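Putative acetyltransferase (Nocardia farcinica, PDB 3D9W) probably transfers acetyl groups, as an arylamine N-acetyltransferase acting on the amino nitrogen of arylamine substrates. Local coordinates at residues 141-152 with 158-167; 173-181 with 189-197. All coordinates share one frame; numbering follows the deposited sequence.

Interaction 1: 141-152 with 158-167; sequences RGPLRPYELRPQ and LGDWRFRLER
L165 packs against Y147, R150 and Q152 where one outermost strand of an eight-stranded antiparallel sheet comes near the far end of the same sheet, consistent with a curled, barrel-like sheet. Strand 147-148 is outermost on one side, while strand 161-169 lies next to the other outermost strand, 155-158. This topology is consistent with the beta-barrel domain of arylamine N-acetyltransferases.

Following L165 outward, CB lies 3.9 Å from Q152 CB. CG then reaches the rim of the Y147 ring, 4.0 Å from Y147 CD2, and CD1 also meets that ring at its edge, near the ring plane. The same CD1 methyl sits by the carbonyls of E148 and R150, so one leucine branch fills the bend between strand 147-148 and Q152. On the backbone of the same residue, L165 N donates to Q152 O at 2.8 Å. These two residues form an antiparallel hydrogen-bonded pair, although the position of L165 O, and hence the return bond from Q152 N, is less certain.

Near the other end of 141-152, P143 follows a cis peptide bond. Its CB meets L158 CD1, and its CG reaches F163 CZ (3.5 Å). R141 extends to W161 with CG anti to the backbone N (chi1 -174°). W161 lies over one face of the guanidinium but meets it through the indole edge, NH2 being 3.6 Å from CE3 of W161, with the planes 79° apart. NH2 also forms a salt bridge with E243, while S229 O accepts from W161 NE1; both polar groups therefore have partners beyond the two segments. Water 1 joins R141 NH1 to R162 O. Water 2 accepts from L144 N (3.2 Å) and donates to L158 O (2.6 Å).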
loop_
_atom_site.group_PDB
_atom_site.type_symbol
_atom_site.label_atom_id
_atom_site.label_comp_id
_atom_site.label_asym_id
_atom_site.label_seq_id
_atom_site.Cartn_x
_atom_site.Cartn_y
_atom_site.Cartn_z
ATOM N N ARG A 141 1.064 -3.962 4.405
ATOM C CA ARG A 141 0.855 -4.555 5.718
ATOM C C ARG A 141 -0.280 -3.823 6.430
ATOM O O ARG A 141 -0.181 -3.492 7.612
ATOM C CB ARG A 141 2.138 -4.457 6.544
ATOM C CG ARG A 141 2.105 -5.167 7.900
ATOM C CD ARG A 141 3.468 -5.059 8.553
ATOM N NE ARG A 141 3.579 -5.738 9.842
ATOM C CZ ARG A 141 2.994 -5.330 10.963
ATOM N NH1 ARG A 141 2.232 -4.239 10.975
ATOM N NH2 ARG A 141 3.202 -6.004 12.082
ATOM N N GLY A 142 -1.362 -3.572 5.706
ATOM C CA GLY A 142 -2.478 -2.871 6.295
ATOM C C GLY A 142 -2.042 -1.465 6.627
ATOM O O GLY A 142 -1.104 -0.961 6.017
ATOM N N PRO A 143 -2.687 -0.804 7.597
ATOM C CA PRO A 143 -3.804 -1.279 8.416
ATOM C C PRO A 143 -5.018 -1.700 7.600
ATOM O O PRO A 143 -5.330 -1.076 6.594
ATOM C CB PRO A 143 -4.107 -0.077 9.293
ATOM C CG PRO A 143 -2.795 0.528 9.470
ATOM C CD PRO A 143 -2.240 0.511 8.075
ATOM N N LEU A 144 -5.705 -2.750 8.047
ATOM C CA LEU A 144 -6.898 -3.238 7.349
ATOM C C LEU A 144 -8.185 -2.482 7.699
ATOM O O LEU A 144 -9.281 -2.943 7.399
ATOM C CB LEU A 144 -7.082 -4.740 7.589
ATOM C CG LEU A 144 -6.933 -5.286 9.007
ATOM C CD1 LEU A 144 -8.033 -4.730 9.900
ATOM C CD2 LEU A 144 -6.988 -6.807 8.960
ATOM N N ARG A 145 -8.026 -1.321 8.333
ATOM C CA ARG A 145 -9.133 -0.431 8.713
ATOM C C ARG A 145 -8.500 0.940 8.744
ATOM O O ARG A 145 -7.329 1.072 9.087
ATOM C CB ARG A 145 -9.683 -0.738 10.113
ATOM C CG ARG A 145 -10.112 -2.184 10.329
ATOM C CD ARG A 145 -11.529 -2.277 10.834
ATOM N NE ARG A 145 -12.499 -2.428 9.754
ATOM C CZ ARG A 145 -13.068 -3.581 9.409
ATOM N NH1 ARG A 145 -12.759 -4.694 10.058
ATOM N NH2 ARG A 145 -13.970 -3.615 8.431
ATOM N N PRO A 146 -9.254 1.981 8.379
ATOM C CA PRO A 146 -8.661 3.315 8.403
ATOM C C PRO A 146 -8.432 3.778 9.838
ATOM O O PRO A 146 -9.135 3.361 10.755
ATOM C CB PRO A 146 -9.703 4.157 7.687
ATOM C CG PRO A 146 -10.986 3.510 8.120
ATOM C CD PRO A 146 -10.674 2.039 7.995
ATOM N N TYR A 147 -7.427 4.617 10.038
ATOM C CA TYR A 147 -7.168 5.142 11.364
ATOM C C TYR A 147 -7.457 6.636 11.360
ATOM O O TYR A 147 -7.075 7.352 10.438
ATOM C CB TYR A 147 -5.729 4.860 11.806
ATOM C CG TYR A 147 -4.636 5.374 10.903
ATOM C CD1 TYR A 147 -4.172 4.613 9.834
ATOM C CD2 TYR A 147 -4.007 6.588 11.170
ATOM C CE1 TYR A 147 -3.101 5.044 9.063
ATOM C CE2 TYR A 147 -2.941 7.030 10.408
ATOM C CZ TYR A 147 -2.488 6.254 9.358
ATOM O OH TYR A 147 -1.414 6.691 8.618
ATOM N N GLU A 148 -8.164 7.088 12.388
ATOM C CA GLU A 148 -8.542 8.488 12.512
ATOM C C GLU A 148 -7.330 9.411 12.557
ATOM O O GLU A 148 -6.312 9.087 13.176
ATOM C CB GLU A 148 -9.405 8.670 13.761
ATOM C CG GLU A 148 -9.714 10.112 14.108
ATOM C CD GLU A 148 -10.940 10.246 14.993
ATOM O OE1 GLU A 148 -11.028 9.517 16.010
ATOM O OE2 GLU A 148 -11.812 11.087 14.673
ATOM N N LEU A 149 -7.435 10.564 11.903
ATOM C CA LEU A 149 -6.325 11.510 11.878
ATOM C C LEU A 149 -6.260 12.375 13.137
ATOM O O LEU A 149 -6.422 13.588 13.050
ATOM C CB LEU A 149 -6.424 12.428 10.650
ATOM C CG LEU A 149 -5.148 13.055 10.065
ATOM C CD1 LEU A 149 -5.319 14.552 9.983
ATOM C CD2 LEU A 149 -3.923 12.697 10.902
ATOM N N ARG A 150 -6.022 11.762 14.296
ATOM C CA ARG A 150 -5.914 12.510 15.552
ATOM C C ARG A 150 -4.883 11.863 16.484
ATOM O O ARG A 150 -4.612 10.676 16.389
ATOM C CB ARG A 150 -7.260 12.572 16.272
ATOM C CG ARG A 150 -7.655 11.265 16.924
ATOM C CD ARG A 150 -8.960 11.399 17.675
ATOM N NE ARG A 150 -9.428 10.109 18.172
ATOM C CZ ARG A 150 -8.917 9.474 19.222
ATOM N NH1 ARG A 150 -7.913 10.010 19.904
ATOM N NH2 ARG A 150 -9.409 8.297 19.585
ATOM N N PRO A 151 -4.308 12.644 17.407
ATOM C CA PRO A 151 -3.309 12.134 18.348
ATOM C C PRO A 151 -3.781 10.890 19.093
ATOM O O PRO A 151 -4.830 10.906 19.740
ATOM C CB PRO A 151 -3.097 13.313 19.288
ATOM C CG PRO A 151 -3.310 14.487 18.406
ATOM C CD PRO A 151 -4.534 14.086 17.620
ATOM N N GLN A 152 -3.000 9.816 18.995
ATOM C CA GLN A 152 -3.320 8.559 19.663
ATOM C C GLN A 152 -2.013 7.895 20.084
ATOM O O GLN A 152 -1.606 6.875 19.534
ATOM C CB GLN A 152 -4.111 7.631 18.725
ATOM C CG GLN A 152 -5.483 8.176 18.313
ATOM C CD GLN A 152 -6.205 7.280 17.319
ATOM O OE1 GLN A 152 -6.550 6.134 17.623
ATOM N NE2 GLN A 152 -6.433 7.801 16.117
ATOM N N LEU A 158 -6.191 -1.936 15.144
ATOM C CA LEU A 158 -6.931 -1.932 13.886
ATOM C C LEU A 158 -6.916 -3.417 13.555
ATOM O O LEU A 158 -5.908 -3.948 13.093
ATOM C CB LEU A 158 -6.186 -1.117 12.825
ATOM C CG LEU A 158 -6.120 0.377 13.158
ATOM C CD1 LEU A 158 -5.285 1.081 12.111
ATOM C CD2 LEU A 158 -7.526 0.977 13.224
ATOM N N GLY A 159 -8.033 -4.083 13.814
ATOM C CA GLY A 159 -8.067 -5.511 13.621
ATOM C C GLY A 159 -7.293 -5.999 14.838
ATOM O O GLY A 159 -7.536 -5.521 15.952
ATOM N N ASP A 160 -6.349 -6.919 14.647
ATOM C CA ASP A 160 -5.554 -7.422 15.766
ATOM C C ASP A 160 -4.136 -6.891 15.744
ATOM O O ASP A 160 -3.272 -7.378 16.484
ATOM C CB ASP A 160 -5.490 -8.940 15.760
ATOM C CG ASP A 160 -6.784 -9.565 16.164
ATOM O OD1 ASP A 160 -7.405 -9.069 17.125
ATOM O OD2 ASP A 160 -7.176 -10.556 15.522
ATOM N N TRP A 161 -3.902 -5.893 14.899
ATOM C CA TRP A 161 -2.583 -5.297 14.783
ATOM C C TRP A 161 -2.553 -4.050 15.653
ATOM O O TRP A 161 -3.494 -3.268 15.638
ATOM C CB TRP A 161 -2.306 -4.979 13.317
ATOM C CG TRP A 161 -2.540 -6.180 12.437
ATOM C CD1 TRP A 161 -3.748 -6.660 12.002
ATOM C CD2 TRP A 161 -1.551 -7.114 11.983
ATOM N NE1 TRP A 161 -3.567 -7.837 11.313
ATOM C CE2 TRP A 161 -2.229 -8.138 11.289
ATOM C CE3 TRP A 161 -0.159 -7.185 12.100
ATOM C CZ2 TRP A 161 -1.561 -9.225 10.714
ATOM C CZ3 TRP A 161 0.502 -8.264 11.530
ATOM C CH2 TRP A 161 -0.201 -9.270 10.846
ATOM N N ARG A 162 -1.475 -3.884 16.413
ATOM C CA ARG A 162 -1.330 -2.762 17.333
ATOM C C ARG A 162 -0.573 -1.570 16.746
ATOM O O ARG A 162 0.471 -1.738 16.113
ATOM C CB ARG A 162 -0.634 -3.252 18.599
ATOM C CG ARG A 162 -1.289 -4.485 19.209
ATOM C CD ARG A 162 -0.265 -5.417 19.864
ATOM N NE ARG A 162 0.484 -4.761 20.936
ATOM C CZ ARG A 162 1.549 -5.289 21.538
ATOM N NH1 ARG A 162 1.988 -6.484 21.166
ATOM N NH2 ARG A 162 2.176 -4.629 22.513
ATOM N N PHE A 163 -1.106 -0.368 16.983
ATOM C CA PHE A 163 -0.527 0.878 16.486
ATOM C C PHE A 163 -0.548 2.011 17.514
ATOM O O PHE A 163 -1.063 1.868 18.629
ATOM C CB PHE A 163 -1.284 1.374 15.249
ATOM C CG PHE A 163 -1.288 0.412 14.103
ATOM C CD1 PHE A 163 -0.232 0.371 13.209
ATOM C CD2 PHE A 163 -2.358 -0.457 13.917
ATOM C CE1 PHE A 163 -0.241 -0.525 12.135
ATOM C CE2 PHE A 163 -2.378 -1.354 12.853
ATOM C CZ PHE A 163 -1.316 -1.387 11.960
ATOM N N ARG A 164 0.008 3.146 17.085
ATOM C CA ARG A 164 0.105 4.384 17.858
ATOM C C ARG A 164 0.263 5.524 16.863
ATOM O O ARG A 164 1.196 5.525 16.066
ATOM C CB ARG A 164 1.343 4.387 18.765
ATOM C CG ARG A 164 1.253 3.562 20.023
ATOM C CD ARG A 164 2.613 3.529 20.727
ATOM N NE ARG A 164 2.609 2.610 21.868
ATOM C CZ ARG A 164 3.691 2.230 22.546
ATOM N NH1 ARG A 164 4.893 2.692 22.198
ATOM N NH2 ARG A 164 3.569 1.387 23.578
ATOM N N LEU A 165 -0.654 6.480 16.895
ATOM C CA LEU A 165 -0.563 7.626 16.007
ATOM C C LEU A 165 0.000 8.751 16.865
ATOM O O LEU A 165 -0.513 9.045 17.950
ATOM C CB LEU A 165 -1.935 8.027 15.459
ATOM C CG LEU A 165 -1.948 8.522 14.008
ATOM C CD1 LEU A 165 -3.145 9.428 13.801
ATOM C CD2 LEU A 165 -0.676 9.281 13.680
ATOM N N GLU A 166 1.053 9.381 16.372
ATOM C CA GLU A 166 1.700 10.444 17.110
ATOM C C GLU A 166 1.748 11.735 16.306
ATOM O O GLU A 166 1.984 11.699 15.101
ATOM C CB GLU A 166 3.100 9.973 17.450
ATOM C CG GLU A 166 3.923 10.880 18.304
ATOM C CD GLU A 166 4.936 10.071 19.088
ATOM O OE1 GLU A 166 4.487 9.284 19.960
ATOM O OE2 GLU A 166 6.159 10.203 18.824
ATOM N N ARG A 167 1.503 12.866 16.968
ATOM C CA ARG A 167 1.553 14.164 16.298
ATOM C C ARG A 167 2.722 14.983 16.830
ATOM O O ARG A 167 2.733 15.395 17.985
ATOM C CB ARG A 167 0.258 14.967 16.487
ATOM C CG ARG A 167 0.039 15.983 15.350
ATOM C CD ARG A 167 -0.071 17.440 15.798
ATOM N NE ARG A 167 -1.374 17.747 16.383
ATOM C CZ ARG A 167 -1.597 17.875 17.690
ATOM N NH1 ARG A 167 -0.597 17.727 18.556
ATOM N NH2 ARG A 167 -2.823 18.136 18.133
HETATM O O HOH W 1 0.956 -3.366 13.633
HETATM O O HOH W 2 -4.613 -3.720 10.892
#

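Interaction 2: 173-181 with 189-197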
loop_
_atom_site.group_PDB
_atom_site.type_symbol
_atom_site.label_atom_id
_atom_site.label_comp_id
_atom_site.label_asym_id
_atom_site.label_seq_id
_atom_site.Cartn_x
_atom_site.Cartn_y
_atom_site.Cartn_z
ATOM N N GLY A 173 7.200 24.652 12.500
ATOM C CA GLY A 173 6.011 24.468 13.315
ATOM C C GLY A 173 4.923 23.755 12.536
ATOM O O GLY A 173 3.728 24.000 12.706
ATOM N N THR A 174 5.356 22.858 11.665
ATOM C CA THR A 174 4.450 22.098 10.837
ATOM C C THR A 174 4.123 20.769 11.490
ATOM O O THR A 174 4.881 20.270 12.318
ATOM C CB THR A 174 5.099 21.813 9.509
ATOM O OG1 THR A 174 6.345 21.146 9.750
ATOM C CG2 THR A 174 5.371 23.106 8.766
ATOM N N ASP A 175 2.990 20.193 11.112
ATOM C CA ASP A 175 2.584 18.904 11.647
ATOM C C ASP A 175 3.451 17.786 11.086
ATOM O O ASP A 175 3.719 17.740 9.879
ATOM C CB ASP A 175 1.137 18.600 11.278
ATOM C CG ASP A 175 0.163 19.226 12.223
ATOM O OD1 ASP A 175 0.605 19.662 13.309
ATOM O OD2 ASP A 175 -1.043 19.270 11.885
ATOM N N LEU A 176 3.896 16.895 11.963
ATOM C CA LEU A 176 4.677 15.751 11.532
ATOM C C LEU A 176 4.072 14.538 12.223
ATOM O O LEU A 176 4.278 14.325 13.414
ATOM C CB LEU A 176 6.145 15.904 11.921
ATOM C CG LEU A 176 7.028 14.738 11.462
ATOM C CD1 LEU A 176 7.059 14.655 9.932
ATOM C CD2 LEU A 176 8.425 14.928 12.022
ATOM N N TRP A 177 3.303 13.753 11.479
ATOM C CA TRP A 177 2.671 12.583 12.059
ATOM C C TRP A 177 3.561 11.361 11.969
ATOM O O TRP A 177 4.327 11.204 11.017
ATOM C CB TRP A 177 1.345 12.287 11.365
ATOM C CG TRP A 177 0.353 13.390 11.452
ATOM C CD1 TRP A 177 0.256 14.479 10.632
ATOM C CD2 TRP A 177 -0.695 13.510 12.408
ATOM N NE1 TRP A 177 -0.798 15.273 11.019
ATOM C CE2 TRP A 177 -1.400 14.699 12.108
ATOM C CE3 TRP A 177 -1.113 12.730 13.491
ATOM C CZ2 TRP A 177 -2.501 15.124 12.854
ATOM C CZ3 TRP A 177 -2.203 13.148 14.233
ATOM C CH2 TRP A 177 -2.889 14.339 13.911
ATOM N N VAL A 178 3.449 10.492 12.969
ATOM C CA VAL A 178 4.231 9.267 13.013
ATOM C C VAL A 178 3.343 8.098 13.420
ATOM O O VAL A 178 2.800 8.073 14.524
ATOM C CB VAL A 178 5.376 9.364 14.038
ATOM C CG1 VAL A 178 6.404 8.284 13.765
ATOM C CG2 VAL A 178 6.006 10.742 13.999
ATOM N N LEU A 179 3.187 7.136 12.521
ATOM C CA LEU A 179 2.393 5.957 12.817
ATOM C C LEU A 179 3.355 4.891 13.330
ATOM O O LEU A 179 4.388 4.643 12.713
ATOM C CB LEU A 179 1.696 5.457 11.557
ATOM C CG LEU A 179 0.725 4.311 11.814
ATOM C CD1 LEU A 179 -0.512 4.865 12.498
ATOM C CD2 LEU A 179 0.358 3.634 10.506
ATOM N N HIS A 180 3.023 4.271 14.458
ATOM C CA HIS A 180 3.874 3.236 15.046
ATOM C C HIS A 180 3.206 1.873 14.950
ATOM O O HIS A 180 2.049 1.735 15.296
ATOM C CB HIS A 180 4.139 3.538 16.524
ATOM C CG HIS A 180 4.953 4.772 16.765
ATOM N ND1 HIS A 180 6.331 4.764 16.783
ATOM C CD2 HIS A 180 4.581 6.049 17.019
ATOM C CE1 HIS A 180 6.772 5.982 17.043
ATOM N NE2 HIS A 180 5.731 6.781 17.190
ATOM N N GLN A 181 3.932 0.860 14.495
ATOM C CA GLN A 181 3.363 -0.476 14.389
ATOM C C GLN A 181 4.173 -1.424 15.249
ATOM O O GLN A 181 5.361 -1.204 15.442
ATOM C CB GLN A 181 3.414 -0.967 12.944
ATOM C CG GLN A 181 4.825 -1.101 12.412
ATOM C CD GLN A 181 4.903 -1.916 11.141
ATOM O OE1 GLN A 181 4.161 -1.680 10.194
ATOM N NE2 GLN A 181 5.815 -2.879 11.111
ATOM N N ASP A 189 8.611 2.845 14.385
ATOM C CA ASP A 189 8.001 3.892 13.601
ATOM C C ASP A 189 7.942 3.398 12.154
ATOM O O ASP A 189 8.966 3.115 11.530
ATOM C CB ASP A 189 8.841 5.163 13.716
ATOM C CG ASP A 189 10.316 4.919 13.422
ATOM O OD1 ASP A 189 10.687 4.818 12.231
ATOM O OD2 ASP A 189 11.112 4.816 14.383
ATOM N N ARG A 190 6.732 3.251 11.636
ATOM C CA ARG A 190 6.584 2.797 10.272
ATOM C C ARG A 190 7.029 3.947 9.377
ATOM O O ARG A 190 8.047 3.851 8.697
ATOM C CB ARG A 190 5.125 2.415 9.975
ATOM C CG ARG A 190 4.903 1.925 8.543
ATOM C CD ARG A 190 3.438 1.693 8.183
ATOM N NE ARG A 190 2.927 0.429 8.703
ATOM C CZ ARG A 190 1.829 -0.176 8.255
ATOM N NH1 ARG A 190 1.122 0.371 7.272
ATOM N NH2 ARG A 190 1.439 -1.331 8.787
ATOM N N TYR A 191 6.286 5.046 9.407
ATOM C CA TYR A 191 6.607 6.193 8.578
ATOM C C TYR A 191 6.169 7.505 9.197
ATOM O O TYR A 191 5.595 7.535 10.274
ATOM C CB TYR A 191 5.927 6.039 7.216
ATOM C CG TYR A 191 4.420 5.812 7.272
ATOM C CD1 TYR A 191 3.567 6.733 7.889
ATOM C CD2 TYR A 191 3.847 4.672 6.704
ATOM C CE1 TYR A 191 2.188 6.517 7.937
ATOM C CE2 TYR A 191 2.474 4.453 6.748
ATOM C CZ TYR A 191 1.654 5.373 7.364
ATOM O OH TYR A 191 0.302 5.137 7.413
ATOM N N THR A 192 6.445 8.595 8.500
ATOM C CA THR A 192 6.029 9.908 8.959
ATOM C C THR A 192 5.366 10.611 7.774
ATOM O O THR A 192 5.667 10.304 6.625
ATOM C CB THR A 192 7.220 10.767 9.405
ATOM O OG1 THR A 192 8.016 11.114 8.261
ATOM C CG2 THR A 192 8.065 10.024 10.416
ATOM N N PHE A 193 4.455 11.541 8.047
ATOM C CA PHE A 193 3.806 12.274 6.965
ATOM C C PHE A 193 3.298 13.640 7.390
ATOM O O PHE A 193 3.046 13.883 8.571
ATOM C CB PHE A 193 2.649 11.466 6.363
ATOM C CG PHE A 193 1.474 11.288 7.280
ATOM C CD1 PHE A 193 1.448 10.256 8.205
ATOM C CD2 PHE A 193 0.369 12.120 7.178
ATOM C CE1 PHE A 193 0.335 10.050 9.004
ATOM C CE2 PHE A 193 -0.746 11.925 7.969
ATOM C CZ PHE A 193 -0.768 10.890 8.885
ATOM N N THR A 194 3.164 14.530 6.414
ATOM C CA THR A 194 2.671 15.872 6.659
ATOM C C THR A 194 1.257 15.938 6.118
ATOM O O THR A 194 0.771 14.976 5.533
ATOM C CB THR A 194 3.535 16.947 5.949
ATOM O OG1 THR A 194 3.424 16.813 4.525
ATOM C CG2 THR A 194 4.986 16.814 6.367
ATOM N N THR A 195 0.591 17.067 6.307
ATOM C CA THR A 195 -0.766 17.188 5.818
ATOM C C THR A 195 -0.843 18.022 4.561
ATOM O O THR A 195 -1.891 18.566 4.219
ATOM C CB THR A 195 -1.676 17.791 6.876
ATOM O OG1 THR A 195 -1.076 18.983 7.384
ATOM C CG2 THR A 195 -1.905 16.799 8.001
ATOM N N ALA A 196 0.281 18.121 3.870
ATOM C CA ALA A 196 0.342 18.874 2.621
ATOM C C ALA A 196 -0.547 18.191 1.577
ATOM O O ALA A 196 -0.421 16.984 1.342
ATOM C CB ALA A 196 1.776 18.923 2.120
ATOM N N PRO A 197 -1.463 18.948 0.946
ATOM C CA PRO A 197 -2.361 18.398 -0.075
ATOM C C PRO A 197 -1.539 17.788 -1.201
ATOM O O PRO A 197 -0.651 18.444 -1.742
ATOM C CB PRO A 197 -3.136 19.626 -0.542
ATOM C CG PRO A 197 -3.188 20.464 0.678
ATOM C CD PRO A 197 -1.782 20.361 1.206
#
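W177 and F193 form an antiparallel hydrogen-bonded pair. W177 N donates to F193 O at 2.9 Å, and F193 N returns a bond to W177 O. Further along, R190 N donates to L179 O at 2.9 Å, whereas the bond from L179 N to Y191 O is weak. V178 faces T192 but H180 faces D189, so the register slips by one residue where R190 and Y191 lie opposite L179, consistent with a classic beta bulge.

Aromatic packing joins the same W177-F193 pair. The five-membered ring of W177 and the F193 ring make an offset stack, centroids 4.8 Å apart and planes at 15°. W177 CB lies over the phenyl face in a CH-pi contact, 3.6 Å from the F193 ring centroid. Beside this pair, L179 runs alongside Y191, its CB 3.8 Å from CE1 of that tyrosine.

The polar side-chain contact converges on Q181 OE1. R190 grips it side-on through NE (2.9 Å) and NH2 (3.1 Å), two donors coming from opposite faces of the amide plane. A bend at chi3 (-79°) helps turn the guanidinium so that this oxygen lies at its edge. R190 NH1 also forms a salt bridge with D136.

The axes of 175-181 and 189-193 approach to 4.6 Å and run 160° apart, hence antiparallel; consecutive in the chain, strands 175-183 and 188-193 form a beta hairpin within the sheet.

Overall arrangement
Interaction 1 closes before interaction 2 opens along the chain, and their centres lie 12 Å apart. Both reach one eight-stranded antiparallel sheet, in which strands 161-169 and 175-183 are neighbours; the probable backbone bond R164 O to H180 N (2.7 Å) joins them there. A second link bypasses that pairing: the Y147 and Y191 hydroxyl oxygens (OH to OH) are 2.6 Å apart in a probable hydrogen bond, and R190 bonds to the carbonyls of R141 and G142. Segment 141-152 thus meets Y191 of the hairpin through a side chain and R190 through backbone carbonyls, as expected of a sheet curled toward a barrel, within the N-acetyltransferase family region.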